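Taurocyamine kinase (Schistosoma mansoni, PDB 4WOD) catalyses the reversible, magnesium-dependent transfer of phosphate between ATP and the guanidino compound taurocyamine, giving N-phosphotaurocyamine and ADP. Local coordinates at residues T151-L156 / V217-E222; D245-L250 / L254-N259; Y165-M170 / H182-N187; F215-W218 / H224-V227. The protein carries 4 engineered substitutions. All blocks are in the same frame, centred on the assembly; numbering follows the deposited sequence.

How the contacts relate
Following the chain from the N terminus, contact 1 opens on helix 139-154 and closes at strand 215-219, looping out about sixty residues. Contact 3 falls wholly within that loop: it runs from the end of strand 162-166, the outermost strand on its side of the sheet, over helix 172-180 to the segment 182-187. Contact 4 starts on the strand where contact 1 ends, shares Val217 and Trp218 with it, and closes the hairpin with strand 225-232. Contact 2 follows in series, folding the end of helix 236-251 onto residues 254-259. Contacts 1, 2 and 4 meet in one helix-sheet core; Trp218 and Phe185 join contact 3 to contacts 1 and 4.

Contact 1 of 4, residues T151-L156 / V217-E222; sequences TALHNL and VWINEE. With ARG (arginine), chain B.
Leu153 and Val217 meet tip to tip, helix against sheet, in a purely apolar contact. The CD1 methyl of Leu153 lies 3.9 Å from CG1 of Val217, while the other branch, Leu153 CD2, comes 4.1 Å from Val217 CG2, so both methyls of each residue take part. Ile219, two residues on and on the same face of the strand, adds its end: its CD1 sits 4.1 Å from Leu153 CD1. Leu153 thus presses against two strand residues. All three are buried, and Phe208 of the adjacent strand and Leu250 of helix 236-251 also touch Leu153. This packs the last turn of helix 139-154 on the antiparallel sheet that forms the core of the phosphagen kinase catalytic domain. The polar interactions lie past the strand end, where Glu222 binds the arginine ligand. With CG anti to the backbone N (chi1 164°) and the chain extended beyond it, the carboxylate reaches the ligand guanidinium: Glu222 OE1 accepts a very short hydrogen bond from arginine NH1 (2.5 Å), and OE2 a weak one from arginine NH2 (3.4 Å). Leu60 N, Leu61 N and Arg63 also bond the ligand.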
loop_
_atom_site.group_PDB
_atom_site.type_symbol
_atom_site.label_atom_id
_atom_site.label_comp_id
_atom_site.label_asym_id
_atom_site.label_seq_id
_atom_site.Cartn_x
_atom_site.Cartn_y
_atom_site.Cartn_z
ATOM N N THR A 151 41.641 -17.024 -6.161
ATOM C CA THR A 151 42.956 -16.563 -6.608
ATOM C C THR A 151 42.949 -15.049 -6.841
ATOM O O THR A 151 43.888 -14.348 -6.449
ATOM C CB THR A 151 43.406 -17.278 -7.895
ATOM O OG1 THR A 151 43.575 -18.673 -7.644
ATOM C CG2 THR A 151 44.735 -16.701 -8.390
ATOM N N ALA A 152 41.887 -14.559 -7.481
ATOM C CA ALA A 152 41.664 -13.129 -7.674
ATOM C C ALA A 152 41.549 -12.399 -6.332
ATOM O O ALA A 152 42.065 -11.291 -6.174
ATOM C CB ALA A 152 40.403 -12.879 -8.519
ATOM N N LEU A 153 40.876 -13.016 -5.368
ATOM C CA LEU A 153 40.717 -12.391 -4.052
ATOM C C LEU A 153 42.043 -12.355 -3.310
ATOM O O LEU A 153 42.315 -11.419 -2.560
ATOM C CB LEU A 153 39.675 -13.125 -3.209
ATOM C CG LEU A 153 38.199 -12.983 -3.595
ATOM C CD1 LEU A 153 37.328 -13.751 -2.621
ATOM C CD2 LEU A 153 37.823 -11.517 -3.604
ATOM N N HIS A 154 42.870 -13.375 -3.514
ATOM C CA HIS A 154 44.159 -13.440 -2.833
ATOM C C HIS A 154 45.075 -12.326 -3.307
ATOM O O HIS A 154 46.066 -12.006 -2.651
ATOM C CB HIS A 154 44.824 -14.799 -3.056
ATOM C CG HIS A 154 45.860 -15.137 -2.028
ATOM N ND1 HIS A 154 46.657 -14.185 -1.433
ATOM C CD2 HIS A 154 46.211 -16.322 -1.474
ATOM C CE1 HIS A 154 47.464 -14.768 -0.564
ATOM N NE2 HIS A 154 47.214 -16.066 -0.569
ATOM N N ASN A 155 44.733 -11.727 -4.444
ATOM C CA ASN A 155 45.570 -10.706 -5.052
ATOM C C ASN A 155 45.103 -9.272 -4.777
ATOM O O ASN A 155 45.665 -8.320 -5.314
ATOM C CB ASN A 155 45.673 -10.959 -6.559
ATOM C CG ASN A 155 46.484 -12.215 -6.885
ATOM O OD1 ASN A 155 47.383 -12.598 -6.131
ATOM N ND2 ASN A 155 46.164 -12.863 -8.004
ATOM N N LEU A 156 44.088 -9.109 -3.936
ATOM C CA LEU A 156 43.692 -7.768 -3.497
ATOM C C LEU A 156 44.714 -7.261 -2.484
ATOM O O LEU A 156 45.174 -8.024 -1.626
ATOM C CB LEU A 156 42.293 -7.771 -2.867
ATOM C CG LEU A 156 41.075 -8.103 -3.722
ATOM C CD1 LEU A 156 39.919 -8.427 -2.800
ATOM C CD2 LEU A 156 40.699 -6.960 -4.645
ATOM N N VAL A 217 33.085 -11.537 1.137
ATOM C CA VAL A 217 32.763 -12.093 -0.190
ATOM C C VAL A 217 32.207 -13.509 -0.134
ATOM O O VAL A 217 32.809 -14.384 0.483
ATOM C CB VAL A 217 33.993 -12.108 -1.132
ATOM C CG1 VAL A 217 33.589 -12.660 -2.486
ATOM C CG2 VAL A 217 34.570 -10.703 -1.306
ATOM N N TRP A 218 31.063 -13.724 -0.788
ATOM C CA TRP A 218 30.468 -15.053 -0.914
ATOM C C TRP A 218 30.769 -15.628 -2.295
ATOM O O TRP A 218 30.485 -14.991 -3.330
ATOM C CB TRP A 218 28.954 -14.993 -0.686
ATOM C CG TRP A 218 28.565 -14.773 0.744
ATOM C CD1 TRP A 218 29.403 -14.708 1.824
ATOM C CD2 TRP A 218 27.232 -14.597 1.262
ATOM N NE1 TRP A 218 28.678 -14.508 2.972
ATOM C CE2 TRP A 218 27.348 -14.434 2.658
ATOM C CE3 TRP A 218 25.961 -14.561 0.678
ATOM C CZ2 TRP A 218 26.232 -14.238 3.483
ATOM C CZ3 TRP A 218 24.852 -14.371 1.499
ATOM C CH2 TRP A 218 24.999 -14.213 2.887
ATOM N N ILE A 219 31.346 -16.825 -2.313
ATOM C CA ILE A 219 31.650 -17.507 -3.556
ATOM C C ILE A 219 30.673 -18.656 -3.783
ATOM O O ILE A 219 30.594 -19.579 -2.969
ATOM C CB ILE A 219 33.090 -18.049 -3.564
ATOM C CG1 ILE A 219 34.082 -16.906 -3.309
ATOM C CG2 ILE A 219 33.388 -18.760 -4.890
ATOM C CD1 ILE A 219 35.518 -17.309 -3.520
ATOM N N ASN A 220 29.917 -18.563 -4.877
ATOM C CA ASN A 220 28.990 -19.606 -5.340
ATOM C C ASN A 220 27.843 -19.890 -4.390
ATOM O O ASN A 220 27.274 -20.996 -4.385
ATOM C CB ASN A 220 29.768 -20.884 -5.654
ATOM C CG ASN A 220 30.454 -20.804 -7.002
ATOM O OD1 ASN A 220 29.960 -20.116 -7.892
ATOM N ND2 ASN A 220 31.595 -21.494 -7.165
ATOM N N GLU A 221 27.467 -18.881 -3.609
ATOM C CA GLU A 221 26.293 -19.014 -2.752
ATOM C C GLU A 221 25.018 -19.036 -3.604
ATOM O O GLU A 221 24.069 -19.760 -3.306
ATOM C CB GLU A 221 26.237 -17.878 -1.724
ATOM C CG GLU A 221 25.001 -17.927 -0.821
ATOM C CD GLU A 221 23.848 -17.077 -1.324
ATOM O OE1 GLU A 221 24.100 -16.067 -2.014
ATOM O OE2 GLU A 221 22.685 -17.422 -1.019
ATOM N N GLU A 222 25.016 -18.257 -4.675
ATOM C CA GLU A 222 23.867 -18.145 -5.578
ATOM C C GLU A 222 24.381 -17.564 -6.884
ATOM O O GLU A 222 24.357 -18.221 -7.937
ATOM C CB GLU A 222 22.769 -17.255 -4.988
ATOM C CG GLU A 222 21.758 -16.794 -6.023
ATOM C CD GLU A 222 20.586 -16.025 -5.432
ATOM O OE1 GLU A 222 20.255 -14.957 -5.985
ATOM O OE2 GLU A 222 19.981 -16.496 -4.439
HETATM N N ARG B . 11.748 -11.230 -6.298
HETATM C CA ARG B . 12.302 -12.552 -6.192
HETATM C C ARG B . 11.333 -13.718 -6.137
HETATM O O ARG B . 10.361 -13.693 -5.342
HETATM C CB ARG B . 13.284 -12.623 -5.081
HETATM C CG ARG B . 14.626 -12.111 -5.480
HETATM C CD ARG B . 15.536 -13.285 -5.481
HETATM N NE ARG B . 16.861 -12.880 -5.841
HETATM C CZ ARG B . 17.921 -13.227 -5.168
HETATM N NH1 ARG B . 19.098 -12.831 -5.550
HETATM N NH2 ARG B . 17.787 -13.953 -4.092
HETATM O OXT ARG B . 11.661 -14.574 -6.971
#

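Contact 2 of 4, residues D245-L250 / L254-N259; sequences DAIQEL and LKFAFN
The Phe256 ring turns its CZ/CE2 end to helix 236-251, with Leu250 CB at its edge, near the ring plane, 4.4 Å from Phe256 CZ. Over the centre of one face stands a carbonyl of its own segment, Leu254 O, 4.1 Å above the plane. Ile247 approaches the ring obliquely, its CD1 3.9 Å from Phe256 CE2 and only slightly farther from CZ. That methyl gets there because CG1 of Ile247 is anti to the backbone N (chi1 -162°) and chi2 then turns CD1 to the ring. A single backbone hydrogen bond accompanies this packing: Leu254 N donates to Leu250 O at 2.9 Å, somewhat bent at the hydrogen. The bond spans four residues, as in a helical turn, and ties the departing chain to the final turn of the helix. CB and CG of Leu254 rest near the same carbonyl oxygen. The helix end and the segment leaving it pack beside the antiparallel sheet of the phosphagen kinase catalytic domain, where Ile225 of strand 225-232 touches both Leu254 and Phe256; Leu250 packs on Ala152 and Leu153 of helix 139-154. The chemistry is therefore mainly apolar burial at the end of a helix, with one main-chain bond tying the start of the following segment to the last turn.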
loop_
_atom_site.group_PDB
_atom_site.type_symbol
_atom_site.label_atom_id
_atom_site.label_comp_id
_atom_site.label_asym_id
_atom_site.label_seq_id
_atom_site.Cartn_x
_atom_site.Cartn_y
_atom_site.Cartn_z
ATOM N N ASP A 245 36.146 0.207 -4.969
ATOM C CA ASP A 245 37.577 -0.055 -5.193
ATOM C C ASP A 245 37.850 -1.536 -5.439
ATOM O O ASP A 245 38.569 -1.885 -6.375
ATOM C CB ASP A 245 38.431 0.415 -4.016
ATOM C CG ASP A 245 38.665 1.913 -4.016
ATOM O OD1 ASP A 245 38.409 2.560 -5.055
ATOM O OD2 ASP A 245 39.132 2.439 -2.977
ATOM N N ALA A 246 37.250 -2.392 -4.618
ATOM C CA ALA A 246 37.495 -3.829 -4.682
ATOM C C ALA A 246 37.024 -4.443 -5.992
ATOM O O ALA A 246 37.744 -5.252 -6.598
ATOM C CB ALA A 246 36.829 -4.539 -3.512
ATOM N N ILE A 247 35.824 -4.076 -6.433
ATOM C CA ILE A 247 35.279 -4.733 -7.623
ATOM C C ILE A 247 36.039 -4.263 -8.872
ATOM O O ILE A 247 36.256 -5.028 -9.813
ATOM C CB ILE A 247 33.752 -4.494 -7.762
ATOM C CG1 ILE A 247 33.132 -5.532 -8.713
ATOM C CG2 ILE A 247 33.437 -3.076 -8.188
ATOM C CD1 ILE A 247 33.360 -6.989 -8.251
ATOM N N GLN A 248 36.477 -3.010 -8.865
ATOM C CA GLN A 248 37.318 -2.517 -9.938
ATOM C C GLN A 248 38.635 -3.295 -9.979
ATOM O O GLN A 248 39.081 -3.717 -11.051
ATOM C CB GLN A 248 37.538 -1.002 -9.768
ATOM C CG GLN A 248 36.223 -0.214 -9.909
ATOM C CD GLN A 248 36.394 1.297 -9.784
ATOM O OE1 GLN A 248 37.404 1.789 -9.277
ATOM N NE2 GLN A 248 35.414 2.039 -10.280
ATOM N N GLU A 249 39.231 -3.536 -8.817
ATOM C CA GLU A 249 40.452 -4.339 -8.756
ATOM C C GLU A 249 40.189 -5.775 -9.251
ATOM O O GLU A 249 40.939 -6.296 -10.072
ATOM C CB GLU A 249 41.031 -4.346 -7.336
ATOM C CG GLU A 249 41.502 -2.955 -6.867
ATOM C CD GLU A 249 42.463 -2.985 -5.672
ATOM O OE1 GLU A 249 42.511 -4.000 -4.941
ATOM O OE2 GLU A 249 43.182 -1.980 -5.462
ATOM N N LEU A 250 39.108 -6.390 -8.778
ATOM C CA LEU A 250 38.787 -7.768 -9.157
ATOM C C LEU A 250 38.566 -7.897 -10.666
ATOM O O LEU A 250 38.950 -8.901 -11.268
ATOM C CB LEU A 250 37.556 -8.263 -8.385
ATOM C CG LEU A 250 37.807 -8.594 -6.906
ATOM C CD1 LEU A 250 36.526 -9.013 -6.161
ATOM C CD2 LEU A 250 38.889 -9.649 -6.741
ATOM N N LEU A 254 39.117 -10.950 -13.367
ATOM C CA LEU A 254 37.956 -11.748 -13.738
ATOM C C LEU A 254 37.170 -11.022 -14.809
ATOM O O LEU A 254 36.971 -9.806 -14.736
ATOM C CB LEU A 254 37.061 -12.021 -12.514
ATOM C CG LEU A 254 37.744 -12.654 -11.300
ATOM C CD1 LEU A 254 36.924 -12.462 -10.018
ATOM C CD2 LEU A 254 37.969 -14.133 -11.551
ATOM N N LYS A 255 36.742 -11.783 -15.808
ATOM C CA LYS A 255 35.855 -11.301 -16.836
ATOM C C LYS A 255 34.431 -11.484 -16.344
ATOM O O LYS A 255 33.985 -12.624 -16.158
ATOM C CB LYS A 255 36.052 -12.070 -18.148
ATOM C CG LYS A 255 37.480 -12.135 -18.666
ATOM C CD LYS A 255 37.569 -13.083 -19.870
ATOM C CE LYS A 255 38.895 -12.963 -20.610
ATOM N NZ LYS A 255 39.092 -11.614 -21.214
ATOM N N PHE A 256 33.715 -10.377 -16.144
ATOM C CA PHE A 256 32.327 -10.455 -15.688
ATOM C C PHE A 256 31.357 -10.296 -16.854
ATOM O O PHE A 256 31.595 -9.513 -17.781
ATOM C CB PHE A 256 32.037 -9.399 -14.630
ATOM C CG PHE A 256 32.900 -9.503 -13.399
ATOM C CD1 PHE A 256 33.101 -10.725 -12.762
ATOM C CD2 PHE A 256 33.492 -8.369 -12.864
ATOM C CE1 PHE A 256 33.888 -10.814 -11.633
ATOM C CE2 PHE A 256 34.271 -8.451 -11.732
ATOM C CZ PHE A 256 34.478 -9.683 -11.114
ATOM N N ALA A 257 30.260 -11.043 -16.798
ATOM C CA ALA A 257 29.245 -11.021 -17.847
ATOM C C ALA A 257 28.396 -9.760 -17.779
ATOM O O ALA A 257 27.772 -9.485 -16.754
ATOM C CB ALA A 257 28.351 -12.262 -17.744
ATOM N N PHE A 258 28.378 -9.000 -18.873
ATOM C CA PHE A 258 27.630 -7.754 -18.957
ATOM C C PHE A 258 27.130 -7.561 -20.381
ATOM O O PHE A 258 27.872 -7.793 -21.318
ATOM C CB PHE A 258 28.527 -6.576 -18.520
ATOM C CG PHE A 258 27.872 -5.204 -18.602
ATOM C CD1 PHE A 258 27.514 -4.518 -17.435
ATOM C CD2 PHE A 258 27.682 -4.567 -19.821
ATOM C CE1 PHE A 258 26.938 -3.237 -17.501
ATOM C CE2 PHE A 258 27.094 -3.297 -19.893
ATOM C CZ PHE A 258 26.727 -2.631 -18.736
ATOM N N ASN A 259 25.885 -7.136 -20.562
ATOM C CA ASN A 259 25.492 -6.637 -21.882
ATOM C C ASN A 259 24.661 -5.360 -21.758
ATOM O O ASN A 259 24.111 -5.052 -20.686
ATOM C CB ASN A 259 24.767 -7.723 -22.715
ATOM C CG ASN A 259 23.319 -8.001 -22.274
ATOM O OD1 ASN A 259 22.538 -7.090 -22.014
ATOM N ND2 ASN A 259 22.945 -9.284 -22.269
#

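Contact 3 of 4, residues Y165-M170 / H182-N187; sequences YPLTGM and HFLFRN
Leu184 and Phe185, in the segment after helix 172-180, pack against Leu167 and Met170. The segment starts with His182, a predicted ATP-binding residue whose positive phi completes a Schellman motif at the helix end. Phe183 follows; its carbonyl O accepts a hydrogen bond from Trp218 NE1 and so ties the segment to strand 215-219. Leu184 then turns into the interface, its CG anti to the backbone N (chi1 -173°), and splits its two methyls between two partners. Leu184 CD1 meets Leu167 CD1 at 3.7 Å, the side chains crossing at a slant, whereas Leu184 CD2 touches Met170 SD tip to tip at 3.6 Å. Both partners belong to the type II beta turn Leu167-Met170, which follows edge strand 162-166 of the catalytic domain's antiparallel sheet and is closed by the Met170 N to Leu167 O hydrogen bond of 3.1 Å. Gly169, at its third position, has the positive phi this turn type commonly takes there. Helix 172-180 leads from the turn back to Leu184, and Leu178 on it touches both Met170 and Leu184. Phe185 comes next. Its CG sits between the backbone N and the carbonyl carbon (chi1 57°), and the far end of the ring approaches the turn: Phe185 CE1 is 3.6 Å from Leu167 CD2, at an oblique angle to the ring. Phe185 also meets the indole of Trp218, their planes inclined by about 60°.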
loop_
_atom_site.group_PDB
_atom_site.type_symbol
_atom_site.label_atom_id
_atom_site.label_comp_id
_atom_site.label_asym_id
_atom_site.label_seq_id
_atom_site.Cartn_x
_atom_site.Cartn_y
_atom_site.Cartn_z
ATOM N N TYR A 165 37.767 -18.714 3.534
ATOM C CA TYR A 165 37.266 -19.899 4.222
ATOM C C TYR A 165 36.419 -20.763 3.298
ATOM O O TYR A 165 35.241 -20.470 3.101
ATOM C CB TYR A 165 36.415 -19.508 5.436
ATOM C CG TYR A 165 37.107 -18.590 6.418
ATOM C CD1 TYR A 165 37.733 -19.101 7.551
ATOM C CD2 TYR A 165 37.140 -17.219 6.215
ATOM C CE1 TYR A 165 38.368 -18.268 8.458
ATOM C CE2 TYR A 165 37.777 -16.375 7.115
ATOM C CZ TYR A 165 38.388 -16.908 8.235
ATOM O OH TYR A 165 39.024 -16.082 9.137
ATOM N N PRO A 166 37.004 -21.835 2.733
ATOM C CA PRO A 166 36.158 -22.742 1.949
ATOM C C PRO A 166 35.174 -23.477 2.854
ATOM O O PRO A 166 35.559 -23.905 3.947
ATOM C CB PRO A 166 37.165 -23.709 1.308
ATOM C CG PRO A 166 38.391 -23.623 2.191
ATOM C CD PRO A 166 38.427 -22.225 2.709
ATOM N N LEU A 167 33.922 -23.594 2.415
ATOM C CA LEU A 167 32.893 -24.291 3.183
ATOM C C LEU A 167 33.273 -25.730 3.448
ATOM O O LEU A 167 33.082 -26.253 4.557
ATOM C CB LEU A 167 31.548 -24.256 2.449
ATOM C CG LEU A 167 30.557 -23.180 2.891
ATOM C CD1 LEU A 167 31.205 -21.806 2.878
ATOM C CD2 LEU A 167 29.292 -23.200 2.029
ATOM N N THR A 168 33.793 -26.376 2.411
ATOM C CA THR A 168 34.207 -27.760 2.509
ATOM C C THR A 168 35.335 -27.881 3.525
ATOM O O THR A 168 36.326 -27.159 3.454
ATOM C CB THR A 168 34.658 -28.311 1.138
ATOM O OG1 THR A 168 33.616 -28.093 0.176
ATOM C CG2 THR A 168 34.905 -29.779 1.231
ATOM N N GLY A 169 35.160 -28.772 4.492
ATOM C CA GLY A 169 36.147 -28.937 5.538
ATOM C C GLY A 169 36.078 -27.987 6.730
ATOM O O GLY A 169 36.676 -28.260 7.778
ATOM N N MET A 170 35.371 -26.872 6.570
ATOM C CA MET A 170 35.115 -25.949 7.674
ATOM C C MET A 170 34.584 -26.710 8.894
ATOM O O MET A 170 33.663 -27.519 8.781
ATOM C CB MET A 170 34.115 -24.870 7.241
ATOM C CG MET A 170 33.927 -23.720 8.214
ATOM S SD MET A 170 32.661 -22.543 7.673
ATOM C CE MET A 170 33.405 -21.841 6.214
ATOM N N HIS A 182 27.298 -13.454 11.258
ATOM C CA HIS A 182 26.594 -13.216 9.998
ATOM C C HIS A 182 27.535 -13.053 8.817
ATOM O O HIS A 182 27.288 -12.248 7.920
ATOM C CB HIS A 182 25.684 -11.997 10.125
ATOM C CG HIS A 182 24.699 -12.120 11.240
ATOM N ND1 HIS A 182 24.864 -11.485 12.453
ATOM C CD2 HIS A 182 23.563 -12.851 11.347
ATOM C CE1 HIS A 182 23.858 -11.798 13.251
ATOM N NE2 HIS A 182 23.056 -12.627 12.604
ATOM N N PHE A 183 28.612 -13.832 8.814
ATOM C CA PHE A 183 29.505 -13.873 7.668
ATOM C C PHE A 183 29.232 -15.084 6.784
ATOM O O PHE A 183 29.649 -15.125 5.628
ATOM C CB PHE A 183 30.957 -13.889 8.129
ATOM C CG PHE A 183 31.371 -12.635 8.836
ATOM C CD1 PHE A 183 30.731 -11.434 8.567
ATOM C CD2 PHE A 183 32.385 -12.657 9.779
ATOM C CE1 PHE A 183 31.106 -10.269 9.220
ATOM C CE2 PHE A 183 32.771 -11.495 10.436
ATOM C CZ PHE A 183 32.130 -10.301 10.155
ATOM N N LEU A 184 28.534 -16.074 7.320
ATOM C CA LEU A 184 28.407 -17.339 6.605
ATOM C C LEU A 184 26.994 -17.569 6.096
ATOM O O LEU A 184 26.011 -17.281 6.783
ATOM C CB LEU A 184 28.830 -18.502 7.496
ATOM C CG LEU A 184 28.903 -19.865 6.811
ATOM C CD1 LEU A 184 29.792 -19.785 5.575
ATOM C CD2 LEU A 184 29.409 -20.921 7.779
ATOM N N PHE A 185 26.901 -18.097 4.880
ATOM C CA PHE A 185 25.612 -18.425 4.312
ATOM C C PHE A 185 25.324 -19.892 4.517
ATOM O O PHE A 185 26.246 -20.693 4.687
ATOM C CB PHE A 185 25.552 -18.066 2.830
ATOM C CG PHE A 185 26.620 -18.713 1.976
ATOM C CD1 PHE A 185 26.407 -19.950 1.386
ATOM C CD2 PHE A 185 27.803 -18.043 1.694
ATOM C CE1 PHE A 185 27.353 -20.510 0.552
ATOM C CE2 PHE A 185 28.760 -18.610 0.879
ATOM C CZ PHE A 185 28.532 -19.846 0.302
ATOM N N ARG A 186 24.043 -20.240 4.503
ATOM C CA ARG A 186 23.624 -21.612 4.755
ATOM C C ARG A 186 22.732 -22.106 3.625
ATOM O O ARG A 186 22.252 -21.313 2.818
ATOM C CB ARG A 186 22.887 -21.720 6.098
ATOM C CG ARG A 186 23.758 -21.453 7.320
ATOM C CD ARG A 186 22.939 -21.515 8.608
ATOM N NE ARG A 186 21.693 -20.756 8.506
ATOM C CZ ARG A 186 20.674 -20.874 9.353
ATOM N NH1 ARG A 186 20.753 -21.717 10.375
ATOM N NH2 ARG A 186 19.576 -20.146 9.181
ATOM N N ASN A 187 22.529 -23.417 3.570
ATOM C CA ASN A 187 21.619 -24.012 2.606
ATOM C C ASN A 187 20.209 -24.099 3.170
ATOM O O ASN A 187 19.680 -25.188 3.366
ATOM C CB ASN A 187 22.106 -25.401 2.178
ATOM C CG ASN A 187 22.455 -26.300 3.362
ATOM O OD1 ASN A 187 23.023 -25.850 4.357
ATOM N ND2 ASN A 187 22.123 -27.580 3.250
#

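Contact 4 of 4, residues F215-W218 / H224-V227; sequences FLVW and HIRV
Trp218 and Arg226 form an antiparallel hydrogen-bonded pair joined by two main-chain bonds: Trp218 N to Arg226 O at 2.9 Å and Arg226 N to Trp218 O at 3.0 Å. Both are nearly straight. CA-H...O contacts of Val217 with Arg226 O and of Ile225 with Trp218 O supplement them. Val217 and Val227 are the neighbouring non-hydrogen-bonded pair. On their face, Val217 CG1 lies 3.7 Å from Ile225 CG2, the two side chains pointing the same way. Phe215 extends from the strand with CG anti to its N (chi1 180°) and brings CE1 to 3.4 Å from Val227 CG1, crossing it obliquely. These strands, 215-219 and 225-232, form a beta hairpin inside the eight-stranded antiparallel sheet of the catalytic domain. Trp218 and Arg226 share the other face, their CB atoms 4.2 Å apart, with Arg226 CD near the indole. In the next shell the Arg226 chain bends at chi3 (-57°), and NH1 makes a salt bridge with Asp223 and a long, weak ion pair with Glu222. Arg226, predicted to bind ATP, touches the bound arginine. Farther out, edge-to-face packing on Tyr160 flanks Phe215, while His224 ND1 accepts a hydrogen bond from Val128 N and its NE2 is hydrogen-bonded to Gly132 O.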
loop_
_atom_site.group_PDB
_atom_site.type_symbol
_atom_site.label_atom_id
_atom_site.label_comp_id
_atom_site.label_asym_id
_atom_site.label_seq_id
_atom_site.Cartn_x
_atom_site.Cartn_y
_atom_site.Cartn_z
ATOM N N PHE A 215 34.530 -6.004 4.933
ATOM C CA PHE A 215 34.534 -6.441 3.535
ATOM C C PHE A 215 34.360 -7.944 3.522
ATOM O O PHE A 215 35.107 -8.668 4.168
ATOM C CB PHE A 215 35.828 -6.046 2.825
ATOM C CG PHE A 215 35.897 -6.478 1.372
ATOM C CD1 PHE A 215 35.241 -5.747 0.387
ATOM C CD2 PHE A 215 36.640 -7.593 0.993
ATOM C CE1 PHE A 215 35.305 -6.134 -0.955
ATOM C CE2 PHE A 215 36.712 -7.989 -0.343
ATOM C CZ PHE A 215 36.046 -7.254 -1.319
ATOM N N LEU A 216 33.361 -8.420 2.792
ATOM C CA LEU A 216 32.960 -9.821 2.881
ATOM C C LEU A 216 32.602 -10.345 1.493
ATOM O O LEU A 216 31.907 -9.642 0.725
ATOM C CB LEU A 216 31.771 -9.955 3.835
ATOM C CG LEU A 216 30.992 -11.271 3.846
ATOM C CD1 LEU A 216 31.765 -12.369 4.571
ATOM C CD2 LEU A 216 29.608 -11.093 4.460
ATOM N N VAL A 217 33.085 -11.537 1.137
ATOM C CA VAL A 217 32.763 -12.093 -0.190
ATOM C C VAL A 217 32.207 -13.509 -0.134
ATOM O O VAL A 217 32.809 -14.384 0.483
ATOM C CB VAL A 217 33.993 -12.108 -1.132
ATOM C CG1 VAL A 217 33.589 -12.660 -2.486
ATOM C CG2 VAL A 217 34.570 -10.703 -1.306
ATOM N N TRP A 218 31.063 -13.724 -0.788
ATOM C CA TRP A 218 30.468 -15.053 -0.914
ATOM C C TRP A 218 30.769 -15.628 -2.295
ATOM O O TRP A 218 30.485 -14.991 -3.330
ATOM C CB TRP A 218 28.954 -14.993 -0.686
ATOM C CG TRP A 218 28.565 -14.773 0.744
ATOM C CD1 TRP A 218 29.403 -14.708 1.824
ATOM C CD2 TRP A 218 27.232 -14.597 1.262
ATOM N NE1 TRP A 218 28.678 -14.508 2.972
ATOM C CE2 TRP A 218 27.348 -14.434 2.658
ATOM C CE3 TRP A 218 25.961 -14.561 0.678
ATOM C CZ2 TRP A 218 26.232 -14.238 3.483
ATOM C CZ3 TRP A 218 24.852 -14.371 1.499
ATOM C CH2 TRP A 218 24.999 -14.213 2.887
ATOM N N HIS A 224 27.920 -16.114 -8.718
ATOM C CA HIS A 224 29.297 -16.565 -8.689
ATOM C C HIS A 224 30.014 -15.841 -7.549
ATOM O O HIS A 224 30.670 -16.465 -6.692
ATOM C CB HIS A 224 29.981 -16.316 -10.042
ATOM C CG HIS A 224 29.479 -17.228 -11.125
ATOM N ND1 HIS A 224 29.800 -17.067 -12.453
ATOM C CD2 HIS A 224 28.660 -18.307 -11.067
ATOM C CE1 HIS A 224 29.221 -18.016 -13.166
ATOM N NE2 HIS A 224 28.529 -18.791 -12.347
ATOM N N ILE A 225 29.856 -14.525 -7.549
ATOM C CA ILE A 225 30.427 -13.659 -6.526
ATOM C C ILE A 225 29.366 -12.719 -5.982
ATOM O O ILE A 225 28.612 -12.112 -6.751
ATOM C CB ILE A 225 31.579 -12.800 -7.080
ATOM C CG1 ILE A 225 32.421 -13.599 -8.080
ATOM C CG2 ILE A 225 32.407 -12.266 -5.941
ATOM C CD1 ILE A 225 33.431 -12.771 -8.876
ATOM N N ARG A 226 29.298 -12.612 -4.659
ATOM C CA ARG A 226 28.530 -11.555 -4.024
ATOM C C ARG A 226 29.497 -10.801 -3.121
ATOM O O ARG A 226 30.142 -11.398 -2.256
ATOM C CB ARG A 226 27.326 -12.090 -3.229
ATOM C CG ARG A 226 26.388 -10.950 -2.837
ATOM C CD ARG A 226 25.012 -11.376 -2.313
ATOM N NE ARG A 226 24.196 -12.222 -3.199
ATOM C CZ ARG A 226 23.903 -11.995 -4.484
ATOM N NH1 ARG A 226 23.125 -12.860 -5.124
ATOM N NH2 ARG A 226 24.378 -10.945 -5.154
ATOM N N VAL A 227 29.629 -9.507 -3.368
ATOM C CA VAL A 227 30.542 -8.659 -2.609
ATOM C C VAL A 227 29.758 -7.672 -1.747
ATOM O O VAL A 227 28.828 -6.984 -2.219
ATOM C CB VAL A 227 31.501 -7.905 -3.539
ATOM C CG1 VAL A 227 32.648 -7.296 -2.739
ATOM C CG2 VAL A 227 32.042 -8.849 -4.611
#